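Long-range contacts in putative enzyme related to aldose 1-epimerase (Salmonella typhimurium, PDB 2HTA), which probably interconverts the alpha and beta anomers of glucose 6-phosphate, acting as a hexose-6-phosphate mutarotase: residues W118-H123 / V130-E135; F134-S139 / F150-R155; E167-F172 / E295-L300; H250-V255 / A286-Q291. All blocks are in the same frame, centred on the assembly; numbering follows the deposited sequence.

In the fold
From the N terminus, interaction 1 comes first, closing the short hairpin between 118-123 and 130-135. Interaction 2 starts where it ends, since F134 and E135 serve both, and returns the chain through helix 140-145 to 150-155. Next along the chain, 167-172 opens interaction 3, which waits for its partner 295-300 while more than 120 residues pass. Interaction 4, pairing 250-255 with 286-291, is nested inside that long loop. Interactions 1 to 3 thus follow one large antiparallel sheet from its edge strand 119-125 inward to strand 298-308, which the chain supplies late. Interaction 4 joins 250-255 to the chain corner in 286-291, and Q290 ties it to interaction 3 by a hydrogen bond to the backbone of R299.

Interaction 1: W118-H123 / V130-E135; sequences WALKAH and VMLTFE
The ring of F134 carries a methyl group of L120 on one face: CD1 of L120 lies 4.1 Å from the centroid of the F134 ring, a CH-pi contact displaced toward the rim. The ring of F55 meets the same phenylalanine from outside the pair. The indole of W118 instead turns its edge to the partner strand, CE3 of W118 lying 3.7 Å from C of F134 and in the ring plane, while its NE1 is hydrogen-bonded to O of A113. With CG of L120 anti to the backbone N (chi1 169°), CD1 swings over the phenyl ring and still reaches CD2 of L132 at 4.1 Å. On the side of E135 and T133, the K121 chain slants across that of E135, and a long, weak salt bridge of 3.5 Å links NZ of K121 to OE2 of E135. Midway along, O of T133 is gripped twice, by N of K121 at 2.8 Å and by N of A122 at 3.3 Å, both in the carbonyl plane. The extra residue shifts the register by one. This is a classic beta bulge in an antiparallel hairpin, placed at the edge of the large sheet of a galactose mutarotase-like beta-sandwich.

Interaction 2: F134-S139 / F150-R155; sequences FELQSS and FTLLAR
F150 and S138 form the tight end of this strand pair. The backbone N of S138 sits over the centre of the F150 ring, 3.5 Å above its plane, and CG of L136 meets the ring edge in its plane, 3.8 Å from CE2 of F150. What lays the phenyl face against the Q137-S138 backbone is its first torsion (chi1 68°), which sets CG between the backbone N and the carbonyl carbon. L136 and L152 continue this buried face, their CB atoms 4.2 Å apart, and W96 and W118 pack around it. The face of E135, Q137 and T151 is the solvent side, with Q137 exposed, although L153 there stays buried. Q137 and T151 lie side by side, and NE2 of Q137 donates a fairly straight hydrogen bond of 3.1 Å to OG1 of T151, close to the amide plane. CG2 of T151 rests 3.7 Å from CG of E135. At the end of the strand pair, OG of S138 accepts from N of F150 at 3.0 Å and is also hydrogen-bonded to OD1 of D149. Hydrogen-bonded pairs F134-A154 and L136-L152, interleaved with non-hydrogen-bonded E135-L153 and Q137-T151, mark a regular antiparallel beta ladder, its strands joined through helix 140-145, whose N-cap is S139.

Interaction 3: E167-F172 / E295-L300; sequences EAHGEF and EKPSRL
H169 is held at both of its ring nitrogens and packed over one face by P297. Its ND1 donates to OE1 of E295 at 2.9 Å, and its NE2 to OE1 of E167 at 2.7 Å, both oxygens lying near the imidazole plane. The two carboxylates are used differently. E167 runs out fully extended from a CG anti to its backbone N (chi1 176°), which carries its OE1 beside the histidine two residues along, met on the anti side but 33° out of the carboxylate plane; R155 completes the grip on that oxygen with a salt bridge. E295 instead bends at its second torsion (chi2 94°) to bring its carboxylate back toward the ring. Here the N-H approaches OE1 from above the carboxylate plane. Donation from both nitrogens between two acids would favour the positively charged imidazolium form. P297 fills one ring face, its CB 3.8 Å from the H169 centroid in a CH-pi contact centred on the ring. Alongside, OE2 of E167 touches the aliphatic CD of R299 at 3.7 Å, the charged ends of the two chains not meeting. Backbone hydrogen bonds, each 3.0 Å, from A168 N to S298 O and from S298 N to A168 O pair strand 298-308, near the C terminus, antiparallel with strand 162-169 within the large sheet of the galactose mutarotase-like beta-sandwich.

Interaction 4: H250-V255 / A286-Q291; sequences HHLNVV and ATAPQQ
N253 turns its CG anti to the carbonyl carbon (chi1 -48°), aiming its amide at the corner of the opposite segment, while T287 holds OG1 between its backbone N and carbonyl carbon (chi1 55°), where the amide can reach it. ND2 of N253 donates to OG1 of T287 at 2.9 Å, almost exactly in the amide plane. The other end of the same amide is a double acceptor: OD1 of N253 takes N of A286 at 2.8 Å, nearly along the C=O axis, and N of T287 at 3.0 Å, well off that axis. Three bonds therefore fix the amide's rotation and fasten the point at which the chain leaves strand 278-286 and turns the corner at T287 and A288 into strand 289-292. On the partner strand, L252 and N253 both face V284 in a classic beta bulge, and the side chain of N253 lies about 8 Å from that of E282, a probable active-site residue. L252 packs against the corner, its CD2 3.7 Å from CB of A288. Farther out, a water bridges the segments, donating to O of H250 at 2.9 Å and accepting from NE2 of Q290 at 3.0 Å; NE2 of Q290 also donates to the backbone O of R299.

Interaction 1: W118-H123 / V130-E135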
loop_
_atom_site.group_PDB
_atom_site.type_symbol
_atom_site.label_atom_id
_atom_site.label_comp_id
_atom_site.label_asym_id
_atom_site.label_seq_id
_atom_site.Cartn_x
_atom_site.Cartn_y
_atom_site.Cartn_z
ATOM N N TRP A 118 12.032 -9.418 1.275
ATOM C CA TRP A 118 11.325 -10.307 2.236
ATOM C C TRP A 118 11.234 -11.743 1.701
ATOM O O TRP A 118 11.183 -11.975 0.495
ATOM C CB TRP A 118 9.877 -9.869 2.476
ATOM C CG TRP A 118 9.665 -8.477 3.038
ATOM C CD1 TRP A 118 10.284 -7.315 2.624
ATOM C CD2 TRP A 118 8.716 -8.096 4.046
ATOM N NE1 TRP A 118 9.785 -6.237 3.332
ATOM C CE2 TRP A 118 8.821 -6.675 4.211
ATOM C CE3 TRP A 118 7.823 -8.805 4.845
ATOM C CZ2 TRP A 118 8.005 -5.941 5.118
ATOM C CZ3 TRP A 118 6.998 -8.075 5.759
ATOM C CH2 TRP A 118 7.107 -6.666 5.899
ATOM N N ALA A 119 11.129 -12.692 2.616
ATOM C CA ALA A 119 11.037 -14.105 2.220
ATOM C C ALA A 119 9.547 -14.409 2.099
ATOM O O ALA A 119 8.758 -13.886 2.855
ATOM C CB ALA A 119 11.697 -14.990 3.325
ATOM N N LEU A 120 9.173 -15.225 1.150
ATOM C CA LEU A 120 7.839 -15.787 1.170
ATOM C C LEU A 120 7.874 -17.017 2.037
ATOM O O LEU A 120 8.398 -18.092 1.647
ATOM C CB LEU A 120 7.402 -16.090 -0.256
ATOM C CG LEU A 120 6.120 -16.930 -0.432
ATOM C CD1 LEU A 120 4.960 -16.076 0.132
ATOM C CD2 LEU A 120 5.804 -17.271 -1.893
ATOM N N LYS A 121 7.320 -16.891 3.253
ATOM C CA LYS A 121 7.445 -17.895 4.282
ATOM C C LYS A 121 6.369 -18.961 4.135
ATOM O O LYS A 121 6.644 -20.149 4.416
ATOM C CB LYS A 121 7.293 -17.223 5.660
ATOM C CG LYS A 121 7.563 -18.082 6.831
ATOM C CD LYS A 121 7.242 -17.317 8.152
ATOM C CE LYS A 121 7.765 -18.113 9.364
ATOM N NZ LYS A 121 9.234 -18.499 9.215
ATOM N N ALA A 122 5.165 -18.575 3.745
ATOM C CA ALA A 122 4.041 -19.550 3.699
ATOM C C ALA A 122 2.999 -19.104 2.728
ATOM O O ALA A 122 2.931 -17.930 2.397
ATOM C CB ALA A 122 3.416 -19.743 5.086
ATOM N N HIS A 123 2.147 -20.042 2.317
ATOM C CA HIS A 123 1.024 -19.708 1.492
ATOM C C HIS A 123 0.092 -20.893 1.460
ATOM O O HIS A 123 0.510 -22.001 1.752
ATOM C CB HIS A 123 1.502 -19.317 0.055
ATOM C CG HIS A 123 2.381 -20.341 -0.580
ATOM N ND1 HIS A 123 1.877 -21.359 -1.371
ATOM C CD2 HIS A 123 3.729 -20.515 -0.545
ATOM C CE1 HIS A 123 2.874 -22.136 -1.766
ATOM N NE2 HIS A 123 4.008 -21.631 -1.295
ATOM N N VAL A 130 -6.013 -16.932 -2.561
ATOM C CA VAL A 130 -4.704 -17.358 -2.076
ATOM C C VAL A 130 -4.342 -16.566 -0.816
ATOM O O VAL A 130 -4.725 -15.391 -0.701
ATOM C CB VAL A 130 -3.600 -17.129 -3.157
ATOM C CG1 VAL A 130 -2.263 -17.685 -2.679
ATOM C CG2 VAL A 130 -3.967 -17.835 -4.457
ATOM N N MET A 131 -3.669 -17.208 0.124
ATOM C CA MET A 131 -3.129 -16.502 1.316
ATOM C C MET A 131 -1.641 -16.571 1.252
ATOM O O MET A 131 -1.118 -17.638 0.912
ATOM C CB MET A 131 -3.545 -17.253 2.605
ATOM C CG MET A 131 -5.059 -17.343 2.886
ATOM S SD MET A 131 -5.296 -18.405 4.413
ATOM C CE MET A 131 -4.287 -17.521 5.646
ATOM N N LEU A 132 -0.934 -15.498 1.642
ATOM C CA LEU A 132 0.533 -15.527 1.581
ATOM C C LEU A 132 1.085 -14.817 2.815
ATOM O O LEU A 132 0.491 -13.831 3.277
ATOM C CB LEU A 132 1.055 -14.747 0.357
ATOM C CG LEU A 132 0.625 -15.151 -1.067
ATOM C CD1 LEU A 132 -0.649 -14.406 -1.420
ATOM C CD2 LEU A 132 1.757 -14.728 -2.028
ATOM N N THR A 133 2.212 -15.324 3.321
ATOM C CA THR A 133 2.890 -14.682 4.459
ATOM C C THR A 133 4.311 -14.407 4.036
ATOM O O THR A 133 5.021 -15.325 3.651
ATOM C CB THR A 133 2.945 -15.585 5.626
ATOM O OG1 THR A 133 1.604 -15.911 6.032
ATOM C CG2 THR A 133 3.618 -14.874 6.778
ATOM N N PHE A 134 4.719 -13.148 4.146
ATOM C CA PHE A 134 6.098 -12.720 3.859
ATOM C C PHE A 134 6.746 -12.353 5.188
ATOM O O PHE A 134 6.071 -11.870 6.134
ATOM C CB PHE A 134 6.077 -11.491 2.934
ATOM C CG PHE A 134 5.560 -11.761 1.559
ATOM C CD1 PHE A 134 4.162 -11.671 1.260
ATOM C CD2 PHE A 134 6.434 -12.136 0.552
ATOM C CE1 PHE A 134 3.699 -11.910 -0.072
ATOM C CE2 PHE A 134 5.964 -12.347 -0.764
ATOM C CZ PHE A 134 4.625 -12.242 -1.069
ATOM N N GLU A 135 8.071 -12.521 5.274
ATOM C CA GLU A 135 8.754 -12.201 6.542
ATOM C C GLU A 135 10.010 -11.348 6.256
ATOM O O GLU A 135 10.759 -11.645 5.321
ATOM C CB GLU A 135 9.197 -13.512 7.181
ATOM C CG GLU A 135 9.905 -13.305 8.520
ATOM C CD GLU A 135 10.275 -14.647 9.147
ATOM O OE1 GLU A 135 11.256 -15.263 8.719
ATOM O OE2 GLU A 135 9.541 -15.121 10.021
#

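Interaction 2: F134-S139 / F150-R155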
loop_
_atom_site.group_PDB
_atom_site.type_symbol
_atom_site.label_atom_id
_atom_site.label_comp_id
_atom_site.label_asym_id
_atom_site.label_seq_id
_atom_site.Cartn_x
_atom_site.Cartn_y
_atom_site.Cartn_z
ATOM N N PHE A 134 4.719 -13.148 4.146
ATOM C CA PHE A 134 6.098 -12.720 3.859
ATOM C C PHE A 134 6.746 -12.353 5.188
ATOM O O PHE A 134 6.071 -11.870 6.134
ATOM C CB PHE A 134 6.077 -11.491 2.934
ATOM C CG PHE A 134 5.560 -11.761 1.559
ATOM C CD1 PHE A 134 4.162 -11.671 1.260
ATOM C CD2 PHE A 134 6.434 -12.136 0.552
ATOM C CE1 PHE A 134 3.699 -11.910 -0.072
ATOM C CE2 PHE A 134 5.964 -12.347 -0.764
ATOM C CZ PHE A 134 4.625 -12.242 -1.069
ATOM N N GLU A 135 8.071 -12.521 5.274
ATOM C CA GLU A 135 8.754 -12.201 6.542
ATOM C C GLU A 135 10.010 -11.348 6.256
ATOM O O GLU A 135 10.759 -11.645 5.321
ATOM C CB GLU A 135 9.197 -13.512 7.181
ATOM C CG GLU A 135 9.905 -13.305 8.520
ATOM C CD GLU A 135 10.275 -14.647 9.147
ATOM O OE1 GLU A 135 11.256 -15.263 8.719
ATOM O OE2 GLU A 135 9.541 -15.121 10.021
ATOM N N LEU A 136 10.254 -10.355 7.104
ATOM C CA LEU A 136 11.491 -9.581 7.057
ATOM C C LEU A 136 12.123 -9.662 8.426
ATOM O O LEU A 136 11.428 -9.593 9.435
ATOM C CB LEU A 136 11.225 -8.134 6.672
ATOM C CG LEU A 136 12.513 -7.267 6.552
ATOM C CD1 LEU A 136 13.217 -7.591 5.212
ATOM C CD2 LEU A 136 12.055 -5.842 6.530
ATOM N N GLN A 137 13.455 -9.874 8.487
ATOM C CA GLN A 137 14.126 -9.890 9.794
ATOM C C GLN A 137 15.268 -8.913 9.819
ATOM O O GLN A 137 15.856 -8.602 8.784
ATOM C CB GLN A 137 14.656 -11.265 10.133
ATOM C CG GLN A 137 13.488 -12.268 10.358
ATOM C CD GLN A 137 13.962 -13.543 10.926
ATOM O OE1 GLN A 137 14.515 -14.356 10.203
ATOM N NE2 GLN A 137 13.764 -13.742 12.235
ATOM N N SER A 138 15.598 -8.454 11.006
ATOM C CA SER A 138 16.797 -7.637 11.180
ATOM C C SER A 138 18.046 -8.429 10.836
ATOM O O SER A 138 18.049 -9.674 10.821
ATOM C CB SER A 138 16.884 -7.134 12.647
ATOM O OG SER A 138 16.666 -8.190 13.543
ATOM N N SER A 139 19.104 -7.712 10.523
ATOM C CA SER A 139 20.368 -8.336 10.141
ATOM C C SER A 139 21.436 -7.345 10.600
ATOM O O SER A 139 21.112 -6.234 11.032
ATOM C CB SER A 139 20.423 -8.442 8.640
ATOM O OG SER A 139 20.442 -7.140 8.068
ATOM N N PHE A 150 14.226 -7.297 15.025
ATOM C CA PHE A 150 12.789 -7.373 14.717
ATOM C C PHE A 150 12.526 -8.560 13.768
ATOM O O PHE A 150 13.449 -9.042 13.092
ATOM C CB PHE A 150 12.308 -6.052 14.040
ATOM C CG PHE A 150 12.878 -5.831 12.617
ATOM C CD1 PHE A 150 14.040 -5.045 12.426
ATOM C CD2 PHE A 150 12.253 -6.368 11.497
ATOM C CE1 PHE A 150 14.517 -4.844 11.139
ATOM C CE2 PHE A 150 12.760 -6.231 10.211
ATOM C CZ PHE A 150 13.914 -5.425 10.025
ATOM N N THR A 151 11.273 -9.025 13.765
ATOM C CA THR A 151 10.748 -9.879 12.695
ATOM C C THR A 151 9.397 -9.253 12.304
ATOM O O THR A 151 8.509 -9.069 13.165
ATOM C CB THR A 151 10.497 -11.320 13.182
ATOM O OG1 THR A 151 11.721 -11.862 13.673
ATOM C CG2 THR A 151 10.007 -12.165 12.019
ATOM N N LEU A 152 9.253 -8.904 11.022
ATOM C CA LEU A 152 8.067 -8.262 10.517
ATOM C C LEU A 152 7.406 -9.282 9.596
ATOM O O LEU A 152 8.109 -9.932 8.795
ATOM C CB LEU A 152 8.469 -7.088 9.627
ATOM C CG LEU A 152 8.120 -5.640 9.855
ATOM C CD1 LEU A 152 8.389 -4.800 8.531
ATOM C CD2 LEU A 152 6.712 -5.394 10.397
ATOM N N LEU A 153 6.097 -9.490 9.783
ATOM C CA LEU A 153 5.306 -10.372 8.944
ATOM C C LEU A 153 4.247 -9.589 8.202
ATOM O O LEU A 153 3.589 -8.746 8.797
ATOM C CB LEU A 153 4.600 -11.473 9.775
ATOM C CG LEU A 153 5.662 -12.354 10.432
ATOM C CD1 LEU A 153 5.264 -12.965 11.712
ATOM C CD2 LEU A 153 6.133 -13.431 9.453
ATOM N N ALA A 154 4.068 -9.876 6.917
ATOM C CA ALA A 154 2.995 -9.248 6.117
ATOM C C ALA A 154 2.168 -10.438 5.606
ATOM O O ALA A 154 2.701 -11.307 4.898
ATOM C CB ALA A 154 3.551 -8.432 4.956
ATOM N N ARG A 155 0.925 -10.508 6.037
ATOM C CA ARG A 155 0.010 -11.601 5.636
ATOM C C ARG A 155 -1.019 -11.004 4.741
ATOM O O ARG A 155 -1.593 -9.960 5.090
ATOM C CB ARG A 155 -0.639 -12.206 6.885
ATOM C CG ARG A 155 0.375 -12.795 7.883
ATOM C CD ARG A 155 -0.353 -13.492 9.018
ATOM N NE ARG A 155 0.530 -14.378 9.758
ATOM C CZ ARG A 155 1.188 -14.019 10.857
ATOM N NH1 ARG A 155 1.983 -14.892 11.476
ATOM N NH2 ARG A 155 1.017 -12.805 11.355
#

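Interaction 3: E167-F172 / E295-L300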
loop_
_atom_site.group_PDB
_atom_site.type_symbol
_atom_site.label_atom_id
_atom_site.label_comp_id
_atom_site.label_asym_id
_atom_site.label_seq_id
_atom_site.Cartn_x
_atom_site.Cartn_y
_atom_site.Cartn_z
ATOM N N GLU A 167 2.485 -7.186 10.997
ATOM C CA GLU A 167 2.681 -7.559 12.408
ATOM C C GLU A 167 4.183 -7.494 12.705
ATOM O O GLU A 167 4.994 -8.118 11.990
ATOM C CB GLU A 167 2.178 -8.993 12.599
ATOM C CG GLU A 167 2.398 -9.559 13.959
ATOM C CD GLU A 167 1.776 -10.990 14.054
ATOM O OE1 GLU A 167 2.498 -12.035 13.954
ATOM O OE2 GLU A 167 0.538 -11.025 14.189
ATOM N N ALA A 168 4.540 -6.697 13.699
ATOM C CA ALA A 168 5.964 -6.436 14.018
ATOM C C ALA A 168 6.289 -7.021 15.395
ATOM O O ALA A 168 5.637 -6.686 16.405
ATOM C CB ALA A 168 6.254 -4.939 13.988
ATOM N N HIS A 169 7.261 -7.920 15.436
ATOM C CA HIS A 169 7.680 -8.562 16.681
ATOM C C HIS A 169 9.002 -7.947 17.134
ATOM O O HIS A 169 9.967 -7.895 16.370
ATOM C CB HIS A 169 7.897 -10.057 16.463
ATOM C CG HIS A 169 6.636 -10.785 16.108
ATOM N ND1 HIS A 169 5.939 -11.559 17.014
ATOM C CD2 HIS A 169 5.962 -10.867 14.941
ATOM C CE1 HIS A 169 4.877 -12.082 16.417
ATOM N NE2 HIS A 169 4.869 -11.678 15.160
ATOM N N GLY A 170 9.064 -7.569 18.392
ATOM C CA GLY A 170 10.319 -6.942 18.925
ATOM C C GLY A 170 9.981 -6.080 20.131
ATOM O O GLY A 170 8.865 -6.177 20.666
ATOM N N GLU A 171 10.921 -5.230 20.554
ATOM C CA GLU A 171 10.651 -4.312 21.659
ATOM C C GLU A 171 11.007 -2.939 21.175
ATOM O O GLU A 171 12.211 -2.586 21.133
ATOM C CB GLU A 171 11.534 -4.641 22.870
ATOM C CG GLU A 171 11.587 -6.110 23.309
ATOM C CD GLU A 171 10.312 -6.609 24.002
ATOM O OE1 GLU A 171 9.698 -5.893 24.867
ATOM O OE2 GLU A 171 9.920 -7.764 23.687
ATOM N N PHE A 172 9.994 -2.174 20.768
ATOM C CA PHE A 172 10.277 -0.892 20.150
ATOM C C PHE A 172 8.957 -0.176 19.985
ATOM O O PHE A 172 7.903 -0.761 20.161
ATOM C CB PHE A 172 11.040 -1.016 18.788
ATOM C CG PHE A 172 10.570 -2.159 17.913
ATOM C CD1 PHE A 172 9.266 -2.210 17.457
ATOM C CD2 PHE A 172 11.435 -3.195 17.555
ATOM C CE1 PHE A 172 8.792 -3.285 16.625
ATOM C CE2 PHE A 172 10.990 -4.264 16.788
ATOM C CZ PHE A 172 9.657 -4.326 16.290
ATOM N N GLU A 295 5.904 -10.176 24.790
ATOM C CA GLU A 295 5.490 -10.222 23.408
ATOM C C GLU A 295 3.956 -10.013 23.256
ATOM O O GLU A 295 3.148 -10.905 23.553
ATOM C CB GLU A 295 5.905 -11.530 22.759
ATOM C CG GLU A 295 5.472 -11.740 21.276
ATOM C CD GLU A 295 6.539 -11.314 20.265
ATOM O OE1 GLU A 295 7.125 -12.196 19.574
ATOM O OE2 GLU A 295 6.821 -10.091 20.179
ATOM N N LYS A 296 3.597 -8.793 22.858
ATOM C CA LYS A 296 2.344 -8.428 22.221
ATOM C C LYS A 296 2.845 -7.632 20.978
ATOM O O LYS A 296 3.116 -6.423 21.051
ATOM N N PRO A 297 2.977 -8.317 19.832
ATOM C CA PRO A 297 3.490 -7.661 18.646
ATOM C C PRO A 297 2.535 -6.536 18.198
ATOM O O PRO A 297 1.345 -6.580 18.514
ATOM C CB PRO A 297 3.494 -8.791 17.614
ATOM C CG PRO A 297 2.461 -9.713 18.062
ATOM C CD PRO A 297 2.587 -9.712 19.558
ATOM N N SER A 298 3.010 -5.562 17.438
ATOM C CA SER A 298 2.073 -4.559 16.925
ATOM C C SER A 298 1.397 -5.096 15.680
ATOM O O SER A 298 1.943 -6.023 14.996
ATOM C CB SER A 298 2.775 -3.258 16.612
ATOM O OG SER A 298 3.828 -3.532 15.709
ATOM N N ARG A 299 0.227 -4.532 15.367
ATOM C CA ARG A 299 -0.460 -4.958 14.177
ATOM C C ARG A 299 -1.059 -3.736 13.504
ATOM O O ARG A 299 -1.437 -2.771 14.168
ATOM C CB ARG A 299 -1.567 -5.987 14.532
ATOM C CG ARG A 299 -1.004 -7.297 15.108
ATOM C CD ARG A 299 -2.019 -8.448 15.060
ATOM N NE ARG A 299 -2.953 -8.366 16.176
ATOM C CZ ARG A 299 -4.278 -8.269 16.033
ATOM N NH1 ARG A 299 -4.799 -8.269 14.811
ATOM N NH2 ARG A 299 -5.089 -8.211 17.102
ATOM N N LEU A 300 -1.139 -3.773 12.172
ATOM C CA LEU A 300 -1.864 -2.771 11.400
ATOM C C LEU A 300 -2.480 -3.550 10.201
ATOM O O LEU A 300 -1.804 -4.424 9.609
ATOM C CB LEU A 300 -0.873 -1.763 10.850
ATOM C CG LEU A 300 -1.363 -0.446 10.239
ATOM C CD1 LEU A 300 -2.150 0.417 11.289
ATOM C CD2 LEU A 300 -0.176 0.313 9.622
#

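Interaction 4: H250-V255 / A286-Q291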
loop_
_atom_site.group_PDB
_atom_site.type_symbol
_atom_site.label_atom_id
_atom_site.label_comp_id
_atom_site.label_asym_id
_atom_site.label_seq_id
_atom_site.Cartn_x
_atom_site.Cartn_y
_atom_site.Cartn_z
ATOM N N HIS A 250 -6.738 -1.474 13.773
ATOM C CA HIS A 250 -5.571 -1.332 14.638
ATOM C C HIS A 250 -4.804 -0.050 14.354
ATOM O O HIS A 250 -3.680 0.086 14.838
ATOM C CB HIS A 250 -4.616 -2.566 14.598
ATOM C CG HIS A 250 -5.331 -3.879 14.543
ATOM N ND1 HIS A 250 -6.192 -4.301 15.532
ATOM C CD2 HIS A 250 -5.340 -4.847 13.587
ATOM C CE1 HIS A 250 -6.704 -5.478 15.202
ATOM N NE2 HIS A 250 -6.196 -5.842 14.031
ATOM N N HIS A 251 -5.384 0.856 13.570
ATOM C CA HIS A 251 -4.721 2.081 13.117
ATOM C C HIS A 251 -5.075 3.209 14.029
ATOM O O HIS A 251 -5.937 3.058 14.944
ATOM C CB HIS A 251 -5.284 2.467 11.682
ATOM C CG HIS A 251 -6.716 2.825 11.760
ATOM N ND1 HIS A 251 -7.659 1.909 12.202
ATOM C CD2 HIS A 251 -7.357 4.005 11.653
ATOM C CE1 HIS A 251 -8.839 2.500 12.245
ATOM N NE2 HIS A 251 -8.683 3.773 11.955
ATOM N N LEU A 252 -4.411 4.359 13.805
ATOM C CA LEU A 252 -4.806 5.624 14.464
ATOM C C LEU A 252 -5.373 6.665 13.513
ATOM O O LEU A 252 -6.207 7.512 13.905
ATOM C CB LEU A 252 -3.603 6.265 15.182
ATOM C CG LEU A 252 -3.765 6.795 16.588
ATOM C CD1 LEU A 252 -4.539 5.738 17.532
ATOM C CD2 LEU A 252 -2.350 7.118 17.096
ATOM N N ASN A 253 -4.963 6.600 12.260
ATOM C CA ASN A 253 -5.178 7.660 11.320
ATOM C C ASN A 253 -5.484 7.061 9.960
ATOM O O ASN A 253 -5.186 5.879 9.711
ATOM C CB ASN A 253 -3.860 8.487 11.138
ATOM C CG ASN A 253 -3.224 8.871 12.444
ATOM O OD1 ASN A 253 -2.029 8.569 12.680
ATOM N ND2 ASN A 253 -3.988 9.582 13.305
ATOM N N VAL A 254 -6.065 7.874 9.088
ATOM C CA VAL A 254 -6.119 7.541 7.656
ATOM C C VAL A 254 -5.481 8.692 6.940
ATOM O O VAL A 254 -5.635 9.812 7.403
ATOM C CB VAL A 254 -7.556 7.337 7.197
ATOM C CG1 VAL A 254 -7.671 7.192 5.638
ATOM C CG2 VAL A 254 -8.093 6.073 7.891
ATOM N N VAL A 255 -4.713 8.428 5.863
ATOM C CA VAL A 255 -4.193 9.486 5.036
ATOM C C VAL A 255 -4.808 9.449 3.654
ATOM O O VAL A 255 -4.934 8.364 3.072
ATOM C CB VAL A 255 -2.656 9.420 4.953
ATOM C CG1 VAL A 255 -2.083 10.324 3.841
ATOM C CG2 VAL A 255 -2.135 9.887 6.327
ATOM N N ALA A 286 0.367 7.082 12.933
ATOM C CA ALA A 286 1.417 8.157 12.852
ATOM C C ALA A 286 1.351 9.184 14.039
ATOM O O ALA A 286 2.397 9.676 14.508
ATOM C CB ALA A 286 1.372 8.893 11.540
ATOM N N THR A 287 0.160 9.562 14.467
ATOM C CA THR A 287 0.047 10.670 15.420
ATOM C C THR A 287 0.451 10.294 16.876
ATOM O O THR A 287 0.526 11.180 17.757
ATOM C CB THR A 287 -1.364 11.333 15.386
ATOM O OG1 THR A 287 -2.342 10.326 15.609
ATOM C CG2 THR A 287 -1.686 11.910 14.063
ATOM N N ALA A 288 0.698 9.015 17.126
ATOM C CA ALA A 288 1.324 8.556 18.351
ATOM C C ALA A 288 2.086 7.306 17.929
ATOM O O ALA A 288 1.777 6.734 16.898
ATOM C CB ALA A 288 0.253 8.192 19.420
ATOM N N PRO A 289 3.066 6.870 18.726
ATOM C CA PRO A 289 3.772 5.644 18.365
ATOM C C PRO A 289 3.089 4.379 18.860
ATOM O O PRO A 289 2.416 4.379 19.882
ATOM C CB PRO A 289 5.123 5.832 19.066
ATOM C CG PRO A 289 4.750 6.469 20.323
ATOM C CD PRO A 289 3.644 7.455 19.958
ATOM N N GLN A 290 3.279 3.315 18.109
ATOM C CA GLN A 290 2.700 2.028 18.384
ATOM C C GLN A 290 3.682 1.171 19.144
ATOM O O GLN A 290 4.856 1.145 18.834
ATOM C CB GLN A 290 2.333 1.373 17.056
ATOM C CG GLN A 290 1.219 0.399 17.138
ATOM C CD GLN A 290 0.877 -0.191 15.784
ATOM O OE1 GLN A 290 1.613 -0.020 14.791
ATOM N NE2 GLN A 290 -0.291 -0.870 15.728
ATOM N N GLN A 291 3.173 0.479 20.154
ATOM C CA GLN A 291 3.960 -0.388 21.017
ATOM C C GLN A 291 4.124 -1.777 20.410
ATOM O O GLN A 291 3.118 -2.374 19.962
ATOM C CB GLN A 291 3.220 -0.589 22.359
ATOM C CG GLN A 291 2.790 0.698 23.099
ATOM C CD GLN A 291 3.986 1.671 23.224
ATOM O OE1 GLN A 291 3.859 2.888 22.902
ATOM N NE2 GLN A 291 5.153 1.131 23.599
HETATM O O HOH W 1 -2.800 -0.892 17.449
#